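Long-range contacts in protein Cdhr2 (Mus musculus, PDB 5CYX), which probably joins adjacent microvilli of the epithelial brush border by calcium-dependent heterophilic adhesion, and is represented here by its first three extracellular cadherin repeats: residues L16-P21 / E96-N101; E295-V300 / W319-V324. One frame throughout, in Å; residues are numbered along the deposited sequence.

Contact 1 (L16-P21 / E96-N101). With CA (calcium ion), chain C; CA (calcium ion), chain B; CA (calcium ion), chain D.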
ATOM      1  N   LEU A  16     -35.368   5.465  20.798  1.00 49.07           N
ATOM      2  CA  LEU A  16     -34.547   6.208  21.770  1.00 48.56           C
ATOM      3  C   LEU A  16     -33.048   6.102  21.456  1.00 47.88           C
ATOM      4  O   LEU A  16     -32.582   5.036  21.142  1.00 49.42           O
ATOM      5  CB  LEU A  16     -34.800   5.664  23.185  1.00 48.90           C
ATOM      6  CG  LEU A  16     -36.272   5.798  23.615  1.00 49.23           C
ATOM      7  CD1 LEU A  16     -36.597   5.016  24.889  1.00 49.68           C
ATOM      8  CD2 LEU A  16     -36.651   7.260  23.800  1.00 49.31           C
ATOM      9  N   PRO A  17     -32.286   7.189  21.583  1.00 46.90           N
ATOM     10  CA  PRO A  17     -30.840   7.002  21.547  1.00 46.70           C
ATOM     11  C   PRO A  17     -30.286   6.287  22.836  1.00 47.39           C
ATOM     12  O   PRO A  17     -30.749   6.568  23.956  1.00 46.68           O
ATOM     13  CB  PRO A  17     -30.308   8.428  21.473  1.00 47.15           C
ATOM     14  CG  PRO A  17     -31.376   9.317  22.049  1.00 47.19           C
ATOM     15  CD  PRO A  17     -32.656   8.521  22.120  1.00 47.55           C
ATOM     16  N   GLU A  18     -29.302   5.407  22.630  1.00 46.86           N
ATOM     17  CA  GLU A  18     -28.707   4.611  23.682  1.00 46.99           C
ATOM     18  C   GLU A  18     -27.981   5.461  24.745  1.00 47.90           C
ATOM     19  O   GLU A  18     -27.795   5.017  25.811  1.00 48.39           O
ATOM     20  CB  GLU A  18     -27.786   3.535  23.096  1.00 46.50           C
ATOM     21  CG  GLU A  18     -26.424   3.982  22.549  1.00 45.47           C
ATOM     22  CD  GLU A  18     -25.433   2.848  22.401  1.00 45.37           C
ATOM     23  OE1 GLU A  18     -25.423   1.894  23.258  1.00 45.19           O
ATOM     24  OE2 GLU A  18     -24.601   2.881  21.456  1.00 43.90           O
ATOM     25  N   ASP A  19     -27.624   6.707  24.440  1.00 49.29           N
ATOM     26  CA  ASP A  19     -27.022   7.621  25.449  1.00 49.77           C
ATOM     27  C   ASP A  19     -28.063   8.421  26.229  1.00 50.08           C
ATOM     28  O   ASP A  19     -27.687   9.351  26.947  1.00 51.98           O
ATOM     29  CB  ASP A  19     -26.018   8.572  24.786  1.00 49.43           C
ATOM     30  CG  ASP A  19     -26.638   9.339  23.646  1.00 49.63           C
ATOM     31  OD1 ASP A  19     -27.861   9.223  23.499  1.00 49.29           O
ATOM     32  OD2 ASP A  19     -25.952  10.076  22.923  1.00 51.01           O
ATOM     33  N   LEU A  20     -29.351   8.069  26.122  1.00 49.92           N
ATOM     34  CA  LEU A  20     -30.393   8.661  26.954  1.00 50.73           C
ATOM     35  C   LEU A  20     -30.079   8.335  28.400  1.00 51.30           C
ATOM     36  O   LEU A  20     -29.949   7.174  28.747  1.00 52.34           O
ATOM     37  CB  LEU A  20     -31.790   8.168  26.634  1.00 51.20           C
ATOM     38  CG  LEU A  20     -32.976   8.862  27.315  1.00 51.58           C
ATOM     39  CD1 LEU A  20     -33.150  10.325  26.854  1.00 51.38           C
ATOM     40  CD2 LEU A  20     -34.256   8.104  27.007  1.00 52.25           C
ATOM     41  N   PRO A  21     -29.889   9.362  29.227  1.00 52.01           N
ATOM     42  CA  PRO A  21     -29.528   9.121  30.636  1.00 52.52           C
ATOM     43  C   PRO A  21     -30.671   8.571  31.473  1.00 52.30           C
ATOM     44  O   PRO A  21     -31.841   8.948  31.295  1.00 51.55           O
ATOM     45  CB  PRO A  21     -29.174  10.519  31.170  1.00 53.02           C
ATOM     46  CG  PRO A  21     -29.141  11.409  30.005  1.00 52.74           C
ATOM     47  CD  PRO A  21     -29.939  10.791  28.904  1.00 52.57           C
ATOM     48  N   GLU A  96     -31.232   3.292  19.289  1.00 52.34           N
ATOM     49  CA  GLU A  96     -30.259   3.732  18.289  1.00 51.65           C
ATOM     50  C   GLU A  96     -28.814   3.722  18.807  1.00 49.74           C
ATOM     51  O   GLU A  96     -28.509   4.200  19.933  1.00 49.47           O
ATOM     52  CB  GLU A  96     -30.556   5.145  17.800  1.00 54.43           C
ATOM     53  CG  GLU A  96     -31.736   5.254  16.867  1.00 58.09           C
ATOM     54  CD  GLU A  96     -31.802   6.605  16.146  1.00 61.73           C
ATOM     55  OE1 GLU A  96     -31.406   7.632  16.769  1.00 64.79           O
ATOM     56  OE2 GLU A  96     -32.259   6.617  14.968  1.00 64.38           O
ATOM     57  N   ASP A  97     -27.926   3.261  17.939  1.00 47.60           N
ATOM     58  CA  ASP A  97     -26.510   3.202  18.212  1.00 47.47           C
ATOM     59  C   ASP A  97     -25.959   4.627  18.368  1.00 46.05           C
ATOM     60  O   ASP A  97     -26.349   5.549  17.602  1.00 42.89           O
ATOM     61  CB  ASP A  97     -25.753   2.477  17.065  1.00 47.65           C
ATOM     62  CG  ASP A  97     -24.302   2.104  17.448  1.00 48.81           C
ATOM     63  OD1 ASP A  97     -23.973   2.009  18.664  1.00 46.89           O
ATOM     64  OD2 ASP A  97     -23.473   1.960  16.511  1.00 49.15           O
ATOM     65  N   ARG A  98     -25.097   4.802  19.375  1.00 45.08           N
ATOM     66  CA  ARG A  98     -24.276   6.062  19.473  1.00 45.68           C
ATOM     67  C   ARG A  98     -22.789   5.676  19.690  1.00 44.81           C
ATOM     68  O   ARG A  98     -22.460   4.502  20.101  1.00 42.92           O
ATOM     69  CB  ARG A  98     -24.803   6.942  20.580  1.00 47.55           C
ATOM     70  CG  ARG A  98     -26.193   7.508  20.337  1.00 48.52           C
ATOM     71  CD  ARG A  98     -26.091   8.741  19.480  1.00 50.70           C
ATOM     72  NE  ARG A  98     -27.386   9.303  19.134  1.00 52.41           N
ATOM     73  CZ  ARG A  98     -28.152   8.932  18.124  1.00 53.77           C
ATOM     74  NH1 ARG A  98     -29.292   9.560  17.914  1.00 55.34           N
ATOM     75  NH2 ARG A  98     -27.818   7.939  17.314  1.00 56.04           N
ATOM     76  N   ASN A  99     -21.884   6.600  19.377  1.00 42.78           N
ATOM     77  CA  ASN A  99     -20.470   6.311  19.475  1.00 43.35           C
ATOM     78  C   ASN A  99     -19.955   6.376  20.931  1.00 44.75           C
ATOM     79  O   ASN A  99     -19.272   7.359  21.320  1.00 45.14           O
ATOM     80  CB  ASN A  99     -19.662   7.210  18.578  1.00 43.05           C
ATOM     81  CG  ASN A  99     -18.277   6.730  18.376  1.00 42.89           C
ATOM     82  OD1 ASN A  99     -17.924   5.619  18.770  1.00 43.97           O
ATOM     83  ND2 ASN A  99     -17.467   7.563  17.795  1.00 42.24           N
ATOM     84  N   ASP A 100     -20.281   5.331  21.701  1.00 45.06           N
ATOM     85  CA  ASP A 100     -19.830   5.200  23.095  1.00 46.51           C
ATOM     86  C   ASP A 100     -18.787   4.104  23.232  1.00 47.18           C
ATOM     87  O   ASP A 100     -18.430   3.795  24.342  1.00 46.20           O
ATOM     88  CB  ASP A 100     -21.020   4.871  24.032  1.00 46.66           C
ATOM     89  CG  ASP A 100     -21.791   3.568  23.586  1.00 48.13           C
ATOM     90  OD1 ASP A 100     -21.601   3.071  22.460  1.00 46.30           O
ATOM     91  OD2 ASP A 100     -22.544   3.002  24.376  1.00 49.22           O
ATOM     92  N   ASN A 101     -18.331   3.447  22.147  1.00 49.52           N
ATOM     93  CA  ASN A 101     -17.197   2.508  22.356  1.00 49.97           C
ATOM     94  C   ASN A 101     -15.925   2.986  21.677  1.00 49.04           C
ATOM     95  O   ASN A 101     -16.011   3.736  20.695  1.00 45.26           O
ATOM     96  CB  ASN A 101     -17.536   1.091  21.943  1.00 50.13           C
ATOM     97  CG  ASN A 101     -18.476   0.422  22.906  1.00 51.07           C
ATOM     98  OD1 ASN A 101     -18.062  -0.024  23.989  1.00 53.06           O
ATOM     99  ND2 ASN A 101     -19.729   0.347  22.545  1.00 50.71           N
TER
HETATM  100 CA    CA C1002     -22.711   2.133  20.605  1.00 42.79          CA
HETATM  101 CA    CA B1001     -23.497   1.041  24.386  1.00 77.23          CA
HETATM  102 CA    CA D1003     -16.640   3.719  18.452  1.00 41.43          CA
HETATM  103  O   HOH W   1     -24.377   5.403  25.596  1.00 63.61           O
HETATM  104  O   HOH W   2     -26.941  11.489  21.055  1.00 52.51           O
HETATM  105  O   HOH W   3     -21.368   0.275  25.358  1.00 57.28           O
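Glu18 and Asp100 each place CG between the backbone N and the carbonyl carbon (chi1 75° and 56°), and this brings the two carboxylates in from opposite directions onto a shared pair of calcium ions. Glu18 OE2 lies 2.2 Å from the chain C calcium and Glu18 OE1 2.4 Å from the chain B calcium; Asp100 OD1 binds the chain C ion and OD2 the chain B ion, its plane turned 66° from that of Glu18. Asp97 OD1 and Arg98 O join the chain C ion, and the Asp97 side chain also pairs with Thr134. Glu18 OE2 accepts Arg98 N through its anti lone pair (2.9 Å), a nearly straight bond that, with the two calcium bonds, helps fix the carboxylate's rotation. Such a cluster is the calcium site of a cadherin linker, where one repeat meets the next: Glu69 and Asp133 add ligands, and Asn99 OD1 and Asn101 O hold the chain D ion. The parallel pair Pro17 and Glu96 is secured by Glu96 N to Leu16 O (2.9 Å) and Glu18 N to Glu96 O (3.1 Å). The Arg98 guanidinium lays one face over Pro17 CB; NH2 donates to Asp97 O, tilted out of plane, and NH1 salt-bridges Glu96 OE1 (3.1 Å). An in-plane water relays NE to Asp19 OD2; Asp19 has its main polar partner in Asp195. With an alanine for Arg98, Pro17 would probably lose its cover and Glu96 its cationic mate.

Contact 2 (E295-V300 / W319-V324); sequences EVQIQV and WVTIRV
A beta hairpin of the third cadherin repeat, made by strands 295-304 and 315-324, supplies this contact. The two six-residue segments run antiparallel, with 4.3 Å between their axes at closest approach. Val296 with Ile322 and Ile298 with Val320 are the hydrogen-bonded pairs; each exchanges two N-H...O bonds, from Val296 N to Ile322 O at 2.9 Å to Val320 N to Ile298 O at 2.6 Å. At the non-hydrogen-bonded positions, CA-H...O contacts such as Gln297 CA to Val320 O (3.3 Å) fill in the ladder.

On the face carrying Gln299 and Trp319, the indole leans across the partner strand. Gln299 CB sits 3.7 Å from the centroid of the six-membered ring and only 5° off its normal, a CH-pi contact over the face, while Gln297 O approaches the ring's edge. The Gln299 chain leaves with CG opposite the backbone N (chi1 -165°) and runs on extended across the indole, its amide plane 35° from the ring; Gln299 OE1 is hydrogen-bonded to Ser262 OG. Farther along, Thr321 turns its methyl to Glu295, so that Thr321 CG2 lies 3.4 Å from Glu295 OE1, and its hydroxyl side lies alongside Gln297 CG.

The other face is apolar: Val296 CG2 meets Val324 CG2 at 4.0 Å, and Val320 touches both Ile298 and Val300. Phe270 of strand 270-272 packs against Val296, Ile298 and Ile322, so this face looks into the core between the repeat's two sheets. Within its own sheet the hairpin is central, flanked by strand 257-264 beside 295-304 and by strand 228-231 beside 315-324.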
ATOM      1  N   GLU A 295      63.114  -0.468  -0.802  1.00111.76           N
ATOM      2  CA  GLU A 295      61.729  -0.665  -0.381  1.00106.33           C
ATOM      3  C   GLU A 295      60.946  -1.608  -1.285  1.00101.26           C
ATOM      4  O   GLU A 295      61.042  -1.532  -2.519  1.00 98.81           O
ATOM      5  CB  GLU A 295      60.993   0.669  -0.353  1.00108.27           C
ATOM      6  CG  GLU A 295      61.056   1.382   0.986  1.00109.70           C
ATOM      7  CD  GLU A 295      60.329   2.717   0.965  1.00112.21           C
ATOM      8  OE1 GLU A 295      59.595   2.987  -0.007  1.00111.79           O
ATOM      9  OE2 GLU A 295      60.490   3.502   1.925  1.00114.31           O
ATOM     10  N   VAL A 296      60.142  -2.462  -0.645  1.00 94.35           N
ATOM     11  CA  VAL A 296      59.169  -3.288  -1.326  1.00 89.56           C
ATOM     12  C   VAL A 296      57.764  -2.780  -1.021  1.00 89.38           C
ATOM     13  O   VAL A 296      57.433  -2.510   0.136  1.00 90.11           O
ATOM     14  CB  VAL A 296      59.276  -4.739  -0.855  1.00 88.15           C
ATOM     15  CG1 VAL A 296      58.508  -5.644  -1.790  1.00 86.10           C
ATOM     16  CG2 VAL A 296      60.737  -5.177  -0.803  1.00 87.42           C
ATOM     17  N   GLN A 297      56.942  -2.662  -2.065  1.00 87.70           N
ATOM     18  CA  GLN A 297      55.519  -2.370  -1.921  1.00 87.05           C
ATOM     19  C   GLN A 297      54.714  -3.658  -2.146  1.00 83.49           C
ATOM     20  O   GLN A 297      54.987  -4.415  -3.083  1.00 80.12           O
ATOM     21  CB  GLN A 297      55.080  -1.264  -2.888  1.00 92.27           C
ATOM     22  CG  GLN A 297      55.624   0.129  -2.530  1.00 94.38           C
ATOM     23  CD  GLN A 297      54.776   1.255  -3.082  1.00100.77           C
ATOM     24  OE1 GLN A 297      55.289   2.257  -3.611  1.00104.37           O
ATOM     25  NE2 GLN A 297      53.465   1.111  -2.958  1.00102.80           N
ATOM     26  N   ILE A 298      53.724  -3.885  -1.283  1.00 81.54           N
ATOM     27  CA  ILE A 298      52.961  -5.162  -1.214  1.00 80.18           C
ATOM     28  C   ILE A 298      51.472  -4.873  -1.113  1.00 78.76           C
ATOM     29  O   ILE A 298      51.072  -4.085  -0.257  1.00 81.47           O
ATOM     30  CB  ILE A 298      53.467  -6.015  -0.018  1.00 77.89           C
ATOM     31  CG1 ILE A 298      54.180  -7.243  -0.532  1.00 78.08           C
ATOM     32  CG2 ILE A 298      52.387  -6.498   0.936  1.00 79.53           C
ATOM     33  CD1 ILE A 298      55.595  -6.963  -0.938  1.00 78.13           C
ATOM     34  N   GLN A 299      50.669  -5.476  -1.998  1.00 75.61           N
ATOM     35  CA  GLN A 299      49.216  -5.379  -1.919  1.00 74.10           C
ATOM     36  C   GLN A 299      48.627  -6.542  -1.086  1.00 70.93           C
ATOM     37  O   GLN A 299      48.794  -7.705  -1.437  1.00 69.03           O
ATOM     38  CB  GLN A 299      48.590  -5.398  -3.304  1.00 75.29           C
ATOM     39  CG  GLN A 299      47.134  -4.937  -3.303  1.00 76.32           C
ATOM     40  CD  GLN A 299      46.495  -5.078  -4.663  1.00 77.53           C
ATOM     41  OE1 GLN A 299      46.605  -6.126  -5.292  1.00 77.20           O
ATOM     42  NE2 GLN A 299      45.833  -4.023  -5.132  1.00 79.72           N
ATOM     43  N   VAL A 300      47.920  -6.182  -0.014  1.00 69.34           N
ATOM     44  CA  VAL A 300      47.215  -7.095   0.848  1.00 67.62           C
ATOM     45  C   VAL A 300      45.706  -6.978   0.605  1.00 67.00           C
ATOM     46  O   VAL A 300      45.122  -5.874   0.593  1.00 63.14           O
ATOM     47  CB  VAL A 300      47.557  -6.835   2.328  1.00 67.67           C
ATOM     48  CG1 VAL A 300      46.676  -7.667   3.251  1.00 64.94           C
ATOM     49  CG2 VAL A 300      49.017  -7.161   2.586  1.00 67.78           C
ATOM     50  N   TRP A 319      47.912  -1.387  -0.184  1.00 79.08           N
ATOM     51  CA  TRP A 319      49.346  -1.488  -0.354  1.00 80.44           C
ATOM     52  C   TRP A 319      50.065  -1.178   0.947  1.00 81.04           C
ATOM     53  O   TRP A 319      49.651  -0.285   1.692  1.00 85.75           O
ATOM     54  CB  TRP A 319      49.820  -0.486  -1.434  1.00 82.84           C
ATOM     55  CG  TRP A 319      49.390  -0.911  -2.771  1.00 82.88           C
ATOM     56  CD1 TRP A 319      48.224  -0.600  -3.381  1.00 84.15           C
ATOM     57  CD2 TRP A 319      50.091  -1.787  -3.660  1.00 82.82           C
ATOM     58  NE1 TRP A 319      48.148  -1.215  -4.606  1.00 84.27           N
ATOM     59  CE2 TRP A 319      49.285  -1.946  -4.808  1.00 82.73           C
ATOM     60  CE3 TRP A 319      51.324  -2.460  -3.595  1.00 83.36           C
ATOM     61  CZ2 TRP A 319      49.666  -2.734  -5.894  1.00 82.89           C
ATOM     62  CZ3 TRP A 319      51.712  -3.252  -4.681  1.00 82.98           C
ATOM     63  CH2 TRP A 319      50.876  -3.372  -5.823  1.00 83.54           C
ATOM     64  N   VAL A 320      51.171  -1.873   1.155  1.00 78.65           N
ATOM     65  CA  VAL A 320      51.997  -1.777   2.349  1.00 79.02           C
ATOM     66  C   VAL A 320      53.436  -1.593   1.889  1.00 78.73           C
ATOM     67  O   VAL A 320      53.896  -2.317   0.986  1.00 76.27           O
ATOM     68  CB  VAL A 320      51.959  -3.103   3.175  1.00 76.90           C
ATOM     69  CG1 VAL A 320      52.946  -3.056   4.346  1.00 78.30           C
ATOM     70  CG2 VAL A 320      50.550  -3.404   3.663  1.00 75.03           C
ATOM     71  N   THR A 321      54.157  -0.675   2.543  1.00 78.39           N
ATOM     72  CA  THR A 321      55.572  -0.466   2.248  1.00 79.90           C
ATOM     73  C   THR A 321      56.481  -1.078   3.308  1.00 80.04           C
ATOM     74  O   THR A 321      56.260  -0.918   4.516  1.00 80.33           O
ATOM     75  CB  THR A 321      55.871   1.030   2.095  1.00 82.31           C
ATOM     76  OG1 THR A 321      55.085   1.520   1.019  1.00 82.15           O
ATOM     77  CG2 THR A 321      57.330   1.253   1.769  1.00 83.43           C
ATOM     78  N   ILE A 322      57.521  -1.760   2.842  1.00 82.95           N
ATOM     79  CA  ILE A 322      58.439  -2.487   3.727  1.00 85.92           C
ATOM     80  C   ILE A 322      59.896  -2.149   3.408  1.00 88.93           C
ATOM     81  O   ILE A 322      60.352  -2.345   2.274  1.00 89.29           O
ATOM     82  CB  ILE A 322      58.256  -4.010   3.605  1.00 83.30           C
ATOM     83  CG1 ILE A 322      56.826  -4.396   3.997  1.00 82.72           C
ATOM     84  CG2 ILE A 322      59.282  -4.735   4.482  1.00 83.40           C
ATOM     85  CD1 ILE A 322      56.540  -5.892   3.896  1.00 81.67           C
ATOM     86  N   ARG A 323      60.623  -1.716   4.435  1.00 92.23           N
ATOM     87  CA  ARG A 323      61.992  -1.210   4.283  1.00 95.83           C
ATOM     88  C   ARG A 323      62.950  -2.360   4.541  1.00 92.62           C
ATOM     89  O   ARG A 323      62.920  -2.937   5.623  1.00 87.99           O
ATOM     90  CB  ARG A 323      62.261  -0.061   5.278  1.00 99.59           C
ATOM     91  CG  ARG A 323      61.182   1.023   5.280  1.00104.95           C
ATOM     92  CD  ARG A 323      61.310   2.068   6.394  1.00108.90           C
ATOM     93  NE  ARG A 323      59.976   2.345   6.950  1.00111.13           N
ATOM     94  CZ  ARG A 323      59.476   1.867   8.098  1.00112.32           C
ATOM     95  NH1 ARG A 323      60.190   1.097   8.916  1.00111.47           N
ATOM     96  NH2 ARG A 323      58.234   2.184   8.454  1.00114.66           N
ATOM     97  N   VAL A 324      63.787  -2.689   3.550  1.00 94.52           N
ATOM     98  CA  VAL A 324      64.820  -3.728   3.695  1.00 95.27           C
ATOM     99  C   VAL A 324      66.089  -3.131   4.359  1.00 96.60           C
ATOM    100  O   VAL A 324      66.890  -2.482   3.697  1.00 96.13           O
ATOM    101  CB  VAL A 324      65.140  -4.455   2.360  1.00 95.34           C
ATOM    102  CG1 VAL A 324      66.083  -5.632   2.596  1.00 94.02           C
ATOM    103  CG2 VAL A 324      63.860  -4.973   1.713  1.00 94.01           C
TER

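In the fold
Contact 1 and contact 2 lie on opposite sides of the chain's centre, 86 Å apart between centres and about 65 Å between nearest atoms, so they do not touch. They follow one another in sequence, the first closing before the second opens. Residues 16-21 and 96-101 belong to the first cadherin repeat and bind calcium where it meets the second; 295-300 and 319-324 pair within the third, and neither of these segments supplies a calcium ligand. Between them lies the second repeat, followed by another calcium cluster that includes Glu116, Asp217 and Asp250. The pair therefore samples two elements of an elongated cadherin array: a metal-bound linker and a beta-sandwich sheet.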